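Local coordinates for uncharacterized protein (Bacteroides cellulosilyticus, PDB 5JVK) that probably hydrolyses O-glycosidic bonds, as a family 39 glycoside hydrolase of a gut symbiont, at residues L137-E140 and H141-A145; A309-I312 and P313-W316; L319-I322 and S323-L327; T346-L349 and D350-A354. All blocks are in the same frame, centred on the assembly; numbering follows the deposited sequence.

Contact 1: L137-E140 and H141-A145; sequences LAWE and HVEPA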
loop_
_atom_site.group_PDB
_atom_site.type_symbol
_atom_site.label_atom_id
_atom_site.label_comp_id
_atom_site.label_asym_id
_atom_site.label_seq_id
_atom_site.Cartn_x
_atom_site.Cartn_y
_atom_site.Cartn_z
ATOM N N LEU A 137 10.591 13.882 -2.172
ATOM C CA LEU A 137 11.853 14.549 -2.426
ATOM C C LEU A 137 11.570 16.045 -2.475
ATOM O O LEU A 137 10.801 16.506 -3.318
ATOM C CB LEU A 137 12.469 14.049 -3.735
ATOM C CG LEU A 137 13.893 14.501 -4.097
ATOM C CD1 LEU A 137 13.923 15.940 -4.595
ATOM C CD2 LEU A 137 14.848 14.318 -2.924
ATOM N N ALA A 138 12.191 16.793 -1.566
ATOM C CA ALA A 138 11.984 18.231 -1.476
ATOM C C ALA A 138 12.875 18.960 -2.479
ATOM O O ALA A 138 14.085 18.723 -2.525
ATOM C CB ALA A 138 12.271 18.714 -0.063
ATOM N N TRP A 139 12.264 19.831 -3.283
ATOM C CA TRP A 139 12.979 20.760 -4.173
ATOM C C TRP A 139 14.008 21.576 -3.380
ATOM O O TRP A 139 15.154 21.725 -3.807
ATOM C CB TRP A 139 11.953 21.671 -4.867
ATOM C CG TRP A 139 12.478 22.721 -5.818
ATOM C CD1 TRP A 139 13.722 22.797 -6.378
ATOM C CD2 TRP A 139 11.733 23.822 -6.352
ATOM N NE1 TRP A 139 13.804 23.893 -7.204
ATOM C CE2 TRP A 139 12.597 24.539 -7.207
ATOM C CE3 TRP A 139 10.419 24.282 -6.178
ATOM C CZ2 TRP A 139 12.189 25.689 -7.892
ATOM C CZ3 TRP A 139 10.014 25.425 -6.858
ATOM C CH2 TRP A 139 10.899 26.117 -7.703
ATOM N N GLU A 140 13.580 22.073 -2.221
ATOM C CA GLU A 140 14.451 22.734 -1.233
ATOM C C GLU A 140 15.763 21.980 -0.968
ATOM O O GLU A 140 16.842 22.575 -0.996
ATOM C CB GLU A 140 13.675 22.911 0.082
ATOM C CG GLU A 140 14.360 23.753 1.146
ATOM C CD GLU A 140 13.425 24.114 2.289
ATOM O OE1 GLU A 140 12.338 24.674 2.020
ATOM O OE2 GLU A 140 13.775 23.841 3.457
ATOM N N HIS A 141 15.659 20.676 -0.726
ATOM C CA HIS A 141 16.827 19.837 -0.437
ATOM C C HIS A 141 17.699 19.532 -1.666
ATOM O O HIS A 141 18.910 19.354 -1.519
ATOM C CB HIS A 141 16.402 18.530 0.250
ATOM C CG HIS A 141 15.763 18.729 1.593
ATOM N ND1 HIS A 141 14.828 17.857 2.109
ATOM C CD2 HIS A 141 15.919 19.704 2.521
ATOM C CE1 HIS A 141 14.444 18.280 3.301
ATOM N NE2 HIS A 141 15.089 19.400 3.573
ATOM N N VAL A 142 17.103 19.472 -2.859
ATOM C CA VAL A 142 17.872 19.233 -4.099
ATOM C C VAL A 142 18.625 20.480 -4.581
ATOM O O VAL A 142 19.754 20.360 -5.061
ATOM C CB VAL A 142 16.996 18.606 -5.227
ATOM C CG1 VAL A 142 17.503 18.926 -6.634
ATOM C CG2 VAL A 142 16.954 17.100 -5.050
ATOM N N GLU A 143 18.005 21.653 -4.455
ATOM C CA GLU A 143 18.598 22.925 -4.880
ATOM C C GLU A 143 18.684 23.879 -3.673
ATOM O O GLU A 143 17.817 24.739 -3.503
ATOM C CB GLU A 143 17.759 23.520 -6.027
ATOM C CG GLU A 143 18.311 24.791 -6.664
ATOM C CD GLU A 143 17.532 25.244 -7.898
ATOM O OE1 GLU A 143 16.420 24.735 -8.150
ATOM O OE2 GLU A 143 18.027 26.130 -8.623
ATOM N N PRO A 144 19.723 23.721 -2.816
ATOM C CA PRO A 144 19.849 24.588 -1.632
ATOM C C PRO A 144 20.165 26.052 -1.966
ATOM O O PRO A 144 19.790 26.947 -1.205
ATOM C CB PRO A 144 21.008 23.957 -0.835
ATOM C CG PRO A 144 21.322 22.663 -1.504
ATOM C CD PRO A 144 20.869 22.798 -2.921
ATOM N N ALA A 145 20.870 26.274 -3.076
ATOM C CA ALA A 145 21.092 27.609 -3.631
ATOM C C ALA A 145 20.765 27.607 -5.122
ATOM O O ALA A 145 20.738 26.551 -5.758
ATOM C CB ALA A 145 22.530 28.044 -3.403
#

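Contact 2: A309-I312 and P313-W316; sequences AVNI and PTVW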
loop_
_atom_site.group_PDB
_atom_site.type_symbol
_atom_site.label_atom_id
_atom_site.label_comp_id
_atom_site.label_asym_id
_atom_site.label_seq_id
_atom_site.Cartn_x
_atom_site.Cartn_y
_atom_site.Cartn_z
ATOM N N ALA A 309 -21.436 7.415 -7.119
ATOM C CA ALA A 309 -20.760 7.462 -5.818
ATOM C C ALA A 309 -19.257 7.283 -5.996
ATOM O O ALA A 309 -18.815 6.672 -6.970
ATOM C CB ALA A 309 -21.313 6.388 -4.898
ATOM N N VAL A 310 -18.479 7.823 -5.059
ATOM C CA VAL A 310 -17.022 7.674 -5.074
ATOM C C VAL A 310 -16.647 6.361 -4.392
ATOM O O VAL A 310 -16.477 6.312 -3.178
ATOM C CB VAL A 310 -16.304 8.866 -4.398
ATOM C CG1 VAL A 310 -14.788 8.686 -4.436
ATOM C CG2 VAL A 310 -16.700 10.169 -5.075
ATOM N N ASN A 311 -16.553 5.302 -5.194
ATOM C CA ASN A 311 -16.038 4.000 -4.755
ATOM C C ASN A 311 -15.187 3.383 -5.861
ATOM O O ASN A 311 -15.165 3.899 -6.973
ATOM C CB ASN A 311 -17.173 3.057 -4.322
ATOM C CG ASN A 311 -18.317 2.978 -5.325
ATOM O OD1 ASN A 311 -18.126 2.646 -6.496
ATOM N ND2 ASN A 311 -19.527 3.248 -4.850
ATOM N N ILE A 312 -14.487 2.292 -5.559
ATOM C CA ILE A 312 -13.592 1.662 -6.540
ATOM C C ILE A 312 -14.343 1.138 -7.776
ATOM O O ILE A 312 -13.896 1.381 -8.893
ATOM C CB ILE A 312 -12.692 0.563 -5.913
ATOM C CG1 ILE A 312 -11.685 1.205 -4.952
ATOM C CG2 ILE A 312 -11.957 -0.226 -6.993
ATOM C CD1 ILE A 312 -10.846 0.224 -4.161
ATOM N N PRO A 313 -15.479 0.435 -7.590
ATOM C CA PRO A 313 -16.218 -0.040 -8.774
ATOM C C PRO A 313 -16.779 1.051 -9.708
ATOM O O PRO A 313 -17.027 0.769 -10.881
ATOM C CB PRO A 313 -17.358 -0.863 -8.167
ATOM C CG PRO A 313 -16.843 -1.293 -6.838
ATOM C CD PRO A 313 -16.033 -0.133 -6.348
ATOM N N THR A 314 -16.979 2.266 -9.198
ATOM C CA THR A 314 -17.419 3.396 -10.017
ATOM C C THR A 314 -16.239 4.192 -10.563
ATOM O O THR A 314 -16.203 4.509 -11.753
ATOM C CB THR A 314 -18.318 4.350 -9.209
ATOM O OG1 THR A 314 -19.435 3.623 -8.688
ATOM C CG2 THR A 314 -18.825 5.498 -10.075
ATOM N N VAL A 315 -15.292 4.523 -9.688
ATOM C CA VAL A 315 -14.162 5.394 -10.040
ATOM C C VAL A 315 -13.181 4.741 -11.029
ATOM O O VAL A 315 -12.727 5.404 -11.965
ATOM C CB VAL A 315 -13.404 5.876 -8.775
ATOM C CG1 VAL A 315 -12.120 6.626 -9.132
ATOM C CG2 VAL A 315 -14.303 6.760 -7.917
ATOM N N TRP A 316 -12.858 3.462 -10.824
ATOM C CA TRP A 316 -11.847 2.788 -11.656
ATOM C C TRP A 316 -12.265 2.743 -13.144
ATOM O O TRP A 316 -11.500 3.203 -13.993
ATOM C CB TRP A 316 -11.468 1.386 -11.120
ATOM C CG TRP A 316 -10.245 1.327 -10.199
ATOM C CD1 TRP A 316 -9.179 0.475 -10.320
ATOM C CD2 TRP A 316 -9.977 2.129 -9.035
ATOM N NE1 TRP A 316 -8.271 0.695 -9.315
ATOM C CE2 TRP A 316 -8.733 1.700 -8.510
ATOM C CE3 TRP A 316 -10.662 3.164 -8.384
ATOM C CZ2 TRP A 316 -8.160 2.272 -7.367
ATOM C CZ3 TRP A 316 -10.089 3.735 -7.242
ATOM C CH2 TRP A 316 -8.849 3.283 -6.748
#

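Contact 3: L319-I322 and S323-L327; sequences LKKI and SEENL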
loop_
_atom_site.group_PDB
_atom_site.type_symbol
_atom_site.label_atom_id
_atom_site.label_comp_id
_atom_site.label_asym_id
_atom_site.label_seq_id
_atom_site.Cartn_x
_atom_site.Cartn_y
_atom_site.Cartn_z
ATOM N N LEU A 319 -12.377 6.545 -14.755
ATOM C CA LEU A 319 -11.096 7.148 -15.153
ATOM C C LEU A 319 -10.408 6.385 -16.286
ATOM O O LEU A 319 -9.606 6.964 -17.022
ATOM C CB LEU A 319 -10.158 7.273 -13.951
ATOM C CG LEU A 319 -10.681 8.130 -12.799
ATOM C CD1 LEU A 319 -9.663 8.138 -11.673
ATOM C CD2 LEU A 319 -11.009 9.551 -13.234
ATOM N N LYS A 320 -10.712 5.096 -16.411
ATOM C CA LYS A 320 -10.264 4.287 -17.547
ATOM C C LYS A 320 -10.878 4.816 -18.844
ATOM O O LYS A 320 -10.178 4.986 -19.842
ATOM C CB LYS A 320 -10.658 2.824 -17.336
ATOM C CG LYS A 320 -9.987 1.829 -18.266
ATOM C CD LYS A 320 -10.496 0.422 -17.984
ATOM C CE LYS A 320 -9.566 -0.656 -18.526
ATOM N NZ LYS A 320 -9.621 -0.773 -20.008
ATOM N N LYS A 321 -12.187 5.075 -18.806
ATOM C CA LYS A 321 -12.928 5.681 -19.919
ATOM C C LYS A 321 -12.323 7.025 -20.350
ATOM O O LYS A 321 -12.120 7.253 -21.541
ATOM C CB LYS A 321 -14.403 5.856 -19.524
ATOM C CG LYS A 321 -15.320 6.463 -20.580
ATOM C CD LYS A 321 -16.695 6.770 -19.993
ATOM C CE LYS A 321 -17.507 7.723 -20.862
ATOM N NZ LYS A 321 -18.032 7.072 -22.096
ATOM N N ILE A 322 -12.029 7.893 -19.382
ATOM C CA ILE A 322 -11.462 9.219 -19.659
ATOM C C ILE A 322 -10.140 9.087 -20.417
ATOM O O ILE A 322 -9.946 9.751 -21.435
ATOM C CB ILE A 322 -11.239 10.052 -18.366
ATOM C CG1 ILE A 322 -12.572 10.385 -17.672
ATOM C CG2 ILE A 322 -10.467 11.342 -18.653
ATOM C CD1 ILE A 322 -13.558 11.192 -18.495
ATOM N N SER A 323 -9.248 8.232 -19.920
ATOM C CA SER A 323 -7.941 8.005 -20.550
ATOM C C SER A 323 -8.067 7.381 -21.945
ATOM O O SER A 323 -7.354 7.777 -22.869
ATOM C CB SER A 323 -7.045 7.140 -19.657
ATOM O OG SER A 323 -6.701 7.827 -18.465
ATOM N N GLU A 324 -8.977 6.421 -22.091
ATOM C CA GLU A 324 -9.270 5.809 -23.392
ATOM C C GLU A 324 -9.814 6.807 -24.420
ATOM O O GLU A 324 -9.405 6.783 -25.581
ATOM C CB GLU A 324 -10.268 4.660 -23.235
ATOM C CG GLU A 324 -9.662 3.391 -22.660
ATOM C CD GLU A 324 -10.694 2.331 -22.316
ATOM O OE1 GLU A 324 -11.901 2.548 -22.556
ATOM O OE2 GLU A 324 -10.292 1.268 -21.800
ATOM N N GLU A 325 -10.727 7.674 -23.984
ATOM C CA GLU A 325 -11.423 8.606 -24.886
ATOM C C GLU A 325 -10.695 9.934 -25.149
ATOM O O GLU A 325 -11.088 10.673 -26.055
ATOM C CB GLU A 325 -12.836 8.886 -24.360
ATOM C CG GLU A 325 -13.756 7.676 -24.445
ATOM C CD GLU A 325 -15.165 7.943 -23.943
ATOM O OE1 GLU A 325 -15.409 9.001 -23.319
ATOM O OE2 GLU A 325 -16.034 7.074 -24.167
ATOM N N ASN A 326 -9.655 10.239 -24.369
ATOM C CA ASN A 326 -8.909 11.493 -24.505
ATOM C C ASN A 326 -7.413 11.208 -24.591
ATOM O O ASN A 326 -6.646 11.536 -23.682
ATOM C CB ASN A 326 -9.222 12.441 -23.341
ATOM C CG ASN A 326 -10.692 12.817 -23.273
ATOM O OD1 ASN A 326 -11.084 13.903 -23.700
ATOM N ND2 ASN A 326 -11.515 11.916 -22.743
ATOM N N LEU A 327 -7.010 10.614 -25.711
ATOM C CA LEU A 327 -5.620 10.221 -25.937
ATOM C C LEU A 327 -4.713 11.427 -26.184
ATOM O O LEU A 327 -5.183 12.536 -26.441
ATOM C CB LEU A 327 -5.526 9.266 -27.128
ATOM C CG LEU A 327 -6.296 7.944 -27.045
ATOM C CD1 LEU A 327 -6.259 7.231 -28.389
ATOM C CD2 LEU A 327 -5.740 7.046 -25.951
#

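Contact 4: T346-L349 and D350-A354; sequences TTNL and DIEQA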
loop_
_atom_site.group_PDB
_atom_site.type_symbol
_atom_site.label_atom_id
_atom_site.label_comp_id
_atom_site.label_asym_id
_atom_site.label_seq_id
_atom_site.Cartn_x
_atom_site.Cartn_y
_atom_site.Cartn_z
ATOM N N THR A 346 -7.847 5.207 13.667
ATOM C CA THR A 346 -8.598 6.150 14.506
ATOM C C THR A 346 -10.095 6.088 14.186
ATOM O O THR A 346 -10.914 5.947 15.097
ATOM C CB THR A 346 -8.086 7.598 14.350
ATOM O OG1 THR A 346 -6.701 7.659 14.715
ATOM C CG2 THR A 346 -8.879 8.569 15.230
ATOM N N THR A 347 -10.438 6.191 12.901
ATOM C CA THR A 347 -11.842 6.165 12.447
ATOM C C THR A 347 -12.334 4.786 11.964
ATOM O O THR A 347 -13.504 4.641 11.604
ATOM C CB THR A 347 -12.096 7.204 11.338
ATOM O OG1 THR A 347 -11.245 6.939 10.220
ATOM C CG2 THR A 347 -11.835 8.609 11.849
ATOM N N ASN A 348 -11.447 3.790 11.939
ATOM C CA ASN A 348 -11.839 2.394 11.720
ATOM C C ASN A 348 -11.176 1.482 12.745
ATOM O O ASN A 348 -10.157 1.830 13.341
ATOM C CB ASN A 348 -11.454 1.931 10.310
ATOM C CG ASN A 348 -12.424 2.414 9.246
ATOM O OD1 ASN A 348 -13.605 2.066 9.255
ATOM N ND2 ASN A 348 -11.929 3.192 8.309
ATOM N N LEU A 349 -11.764 0.303 12.926
ATOM C CA LEU A 349 -11.148 -0.768 13.704
ATOM C C LEU A 349 -9.918 -1.265 12.945
ATOM O O LEU A 349 -9.843 -1.111 11.723
ATOM C CB LEU A 349 -12.132 -1.927 13.889
ATOM C CG LEU A 349 -13.455 -1.665 14.611
ATOM C CD1 LEU A 349 -14.407 -2.837 14.413
ATOM C CD2 LEU A 349 -13.218 -1.409 16.091
ATOM N N ASP A 350 -8.966 -1.868 13.656
ATOM C CA ASP A 350 -7.795 -2.479 13.012
ATOM C C ASP A 350 -8.213 -3.527 11.977
ATOM O O ASP A 350 -7.621 -3.612 10.905
ATOM C CB ASP A 350 -6.874 -3.151 14.047
ATOM C CG ASP A 350 -5.952 -2.171 14.770
ATOM O OD1 ASP A 350 -5.767 -1.024 14.304
ATOM O OD2 ASP A 350 -5.392 -2.575 15.815
ATOM N N ILE A 351 -9.228 -4.318 12.311
ATOM C CA ILE A 351 -9.693 -5.391 11.438
ATOM C C ILE A 351 -10.418 -4.852 10.194
ATOM O O ILE A 351 -10.368 -5.480 9.132
ATOM C CB ILE A 351 -10.561 -6.422 12.218
ATOM C CG1 ILE A 351 -10.592 -7.764 11.488
ATOM C CG2 ILE A 351 -11.977 -5.910 12.469
ATOM C CD1 ILE A 351 -9.267 -8.505 11.476
ATOM N N GLU A 352 -11.074 -3.697 10.328
ATOM C CA GLU A 352 -11.672 -3.005 9.178
ATOM C C GLU A 352 -10.594 -2.498 8.214
ATOM O O GLU A 352 -10.709 -2.690 7.002
ATOM C CB GLU A 352 -12.585 -1.858 9.631
ATOM C CG GLU A 352 -13.896 -2.339 10.248
ATOM C CD GLU A 352 -14.738 -1.231 10.873
ATOM O OE1 GLU A 352 -14.215 -0.127 11.147
ATOM O OE2 GLU A 352 -15.943 -1.473 11.106
ATOM N N GLN A 353 -9.548 -1.877 8.763
ATOM C CA GLN A 353 -8.389 -1.425 7.977
ATOM C C GLN A 353 -7.779 -2.576 7.165
ATOM O O GLN A 353 -7.442 -2.404 5.991
ATOM C CB GLN A 353 -7.311 -0.807 8.885
ATOM C CG GLN A 353 -6.226 -0.034 8.134
ATOM C CD GLN A 353 -4.918 0.133 8.906
ATOM O OE1 GLN A 353 -4.519 -0.731 9.689
ATOM N NE2 GLN A 353 -4.223 1.243 8.659
ATOM N N ALA A 354 -7.642 -3.739 7.798
ATOM C CA ALA A 354 -7.135 -4.937 7.136
ATOM C C ALA A 354 -8.084 -5.410 6.039
ATOM O O ALA A 354 -7.666 -5.629 4.902
ATOM C CB ALA A 354 -6.914 -6.044 8.155
#

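Contact 1: L137-E140 and H141-A145
The W139 and E143 side chains run alongside each other in the same direction, where strand 132-138 of the eight-stranded parallel barrel passes into the short helix 139-142. Their side is the tightly packed one. The indole stands against F173 of the neighbouring strand and C200 and A203 of helix 194-211, a setting that suits a large flat ring. L137 sends CD1 against V142 CG2 at 3.3 Å, the side chains crossing at about a right angle; both are buried and apolar, as befits the layer between the barrel strand and helix 194-211. The helix is scarcely more than one turn: V142 N donates to A138 O and E143 N to W139 O. E140, H141 and P144 are partly or wholly exposed. There, H141 merely rests its imidazole obliquely by A138 CB, 3.5 Å from ND1, and the small N-cap residue leaves room for it. With CG anti to its backbone N (chi1 -175°) and the chain extended beyond, E143 runs along the indole: OE2 is hydrogen-bonded to Y181 OH and accepts from G147 N, while OE1 accepts the W139 NE1-H bond at 2.9 Å, on the anti side, 22° out of the carboxylate plane.

Contact 2: A309-I312 and P313-W316
N311 OD1 is gripped twice by T314, by the hydroxyl OG1 at 2.7 Å and by the backbone N at 3.0 Å. The two donors use the oxygen differently: the amide comes nearly along the C=O direction, whereas the hydroxyl stands well to one side, tilted 28° from the carbonyl plane. Threonine suits this place because OG1, beside its own backbone N (chi1 -57°), can donate to the very oxygen that the N-H also reaches. The N311 carboxamide is brought over the turn by a first torsion of 49°, which sets CG between the backbone N and the carbonyl carbon, and its ND2 is hydrogen-bonded to F298 O. This is side-chain N-capping of helix 312-325, the helix following barrel strand 284-287. P313, in the first turn, fits because no backbone N-H is needed from it there, and its ring touches H367. A leucine in place of N311 would probably leave T314 N and OG1 without their shared acceptor and the start of the helix less firmly defined. The regular helical bonds then take over, V315 N to N311 O at 2.8 Å and W316 N to I312 O at 3.0 Å. Further along, I312 lies beside W316 and lays CG2 over one face of the indole, displaced toward the rim, 3.9 Å from the centroid of the five-membered ring, a CH-pi contact. Outside these, T360 and L363 of helix 350-366 press on I312, and S364 OG of the same helix holds W316 NE1.

Contact 3: L319-I322 and S323-L327
I322 O is gripped by N326 from two directions, by the side-chain ND2 at 3.0 Å and, more weakly, by the backbone N at the same distance. The carbonyl belongs to the last turn of helix 312-325, one of the helices packed round the barrel, and N326 is the residue at which the chain leaves helical geometry. With CG beside its backbone N (chi1 -61°), the asparagine folds its amide back along the turn, and the ND2 donor meets the I322 carbonyl in its plane, on a lone pair. A short amide suits a helix end, where carbonyls run out of backbone donors. On the outer face two lysine-glutamate salt bridges, each spanning four residues, cross obliquely. K320 NZ reaches E324 OE2 at 2.8 Å, nearly in line with its C-O bond; K321 NZ reaches E325 OE2 at 2.9 Å on the syn side but tilted out of the carboxylate plane. Both lysines run extended and bend only at the last torsion, which turns the ammonium group toward its acid, and glutamates near the C-terminal end lie where the helix dipole would be expected to suit lysine better, so the pairing probably offsets that. The inner face is mostly apolar: L319 packs on Y285 and I287, I322 on L274. The exception is S323, small and polar beside V336, its OG bonded to L334 O while its N donates to L319 O at 3.2 Å.

Contact 4: T346-L349 and D350-A354
E352 turns its side chain back across the start of helix 350-366 and sets its carboxylate beside N348 and L349. The N348 side chain meets it at about a right angle, with the amide and carboxylate planes 79° apart, so the two flat groups do not stack. L349 lies aslant the glutamate and against it, its CD1 3.9 Å from E352 OE2. The carboxylate is there because CG sits beside the E352 backbone N (chi1 -72°) and the chain then runs extended. Its OE1 accepts the L349 N-H at 3.1 Å in a fairly straight bond, though the donor approaches from above the carboxylate plane, 42° out of it. Since L349 is the N-cap residue and E352 the third residue of the helix, this is the glutamate half of a capping box; leucine has no polar side chain to supply the other half. Were E352 an alanine, L349 N would probably lose its acceptor and the turn into the helix would be likely to move more freely. Q353 N bonds L349 O at 3.1 Å, and the Q353 amide is held by S404 OG, W343 O and G393 O. D350, the first helical residue, has OD1 bonded to S345 OG and OD2 in a long, weak ion pair with R396 NH2; its backbone N is hydrogen-bonded to a glycerol, probably from the crystallisation liquor. Two acids in this first turn are well placed for the positive end of the helix dipole, which would probably stabilise their negative charge.

Overall arrangement
Contacts 2 and 3 share helix 312-325, their centres 15 Å apart: contact 2 opens it and contact 3 closes it. Contact 4 opens helix 350-366, which packs against the side chains of contact 2, while contact 1, its nearest atoms more than 20 Å from any of the others, turns from a barrel strand into a short helix. Contact 2 is the most buried, pairing a shared amide oxygen with an aromatic face; contacts 1, 3 and 4 are partly buried. Contact 1 joins an indole-carboxylate bond and apolar packing to an exposed side. Contact 3 carries salt bridges on exposed or partly exposed residues, with an asparagine amide bonded to a last-turn carbonyl. Contact 2 starts its helix with an N-cap side chain, contact 4 with a first-turn acid.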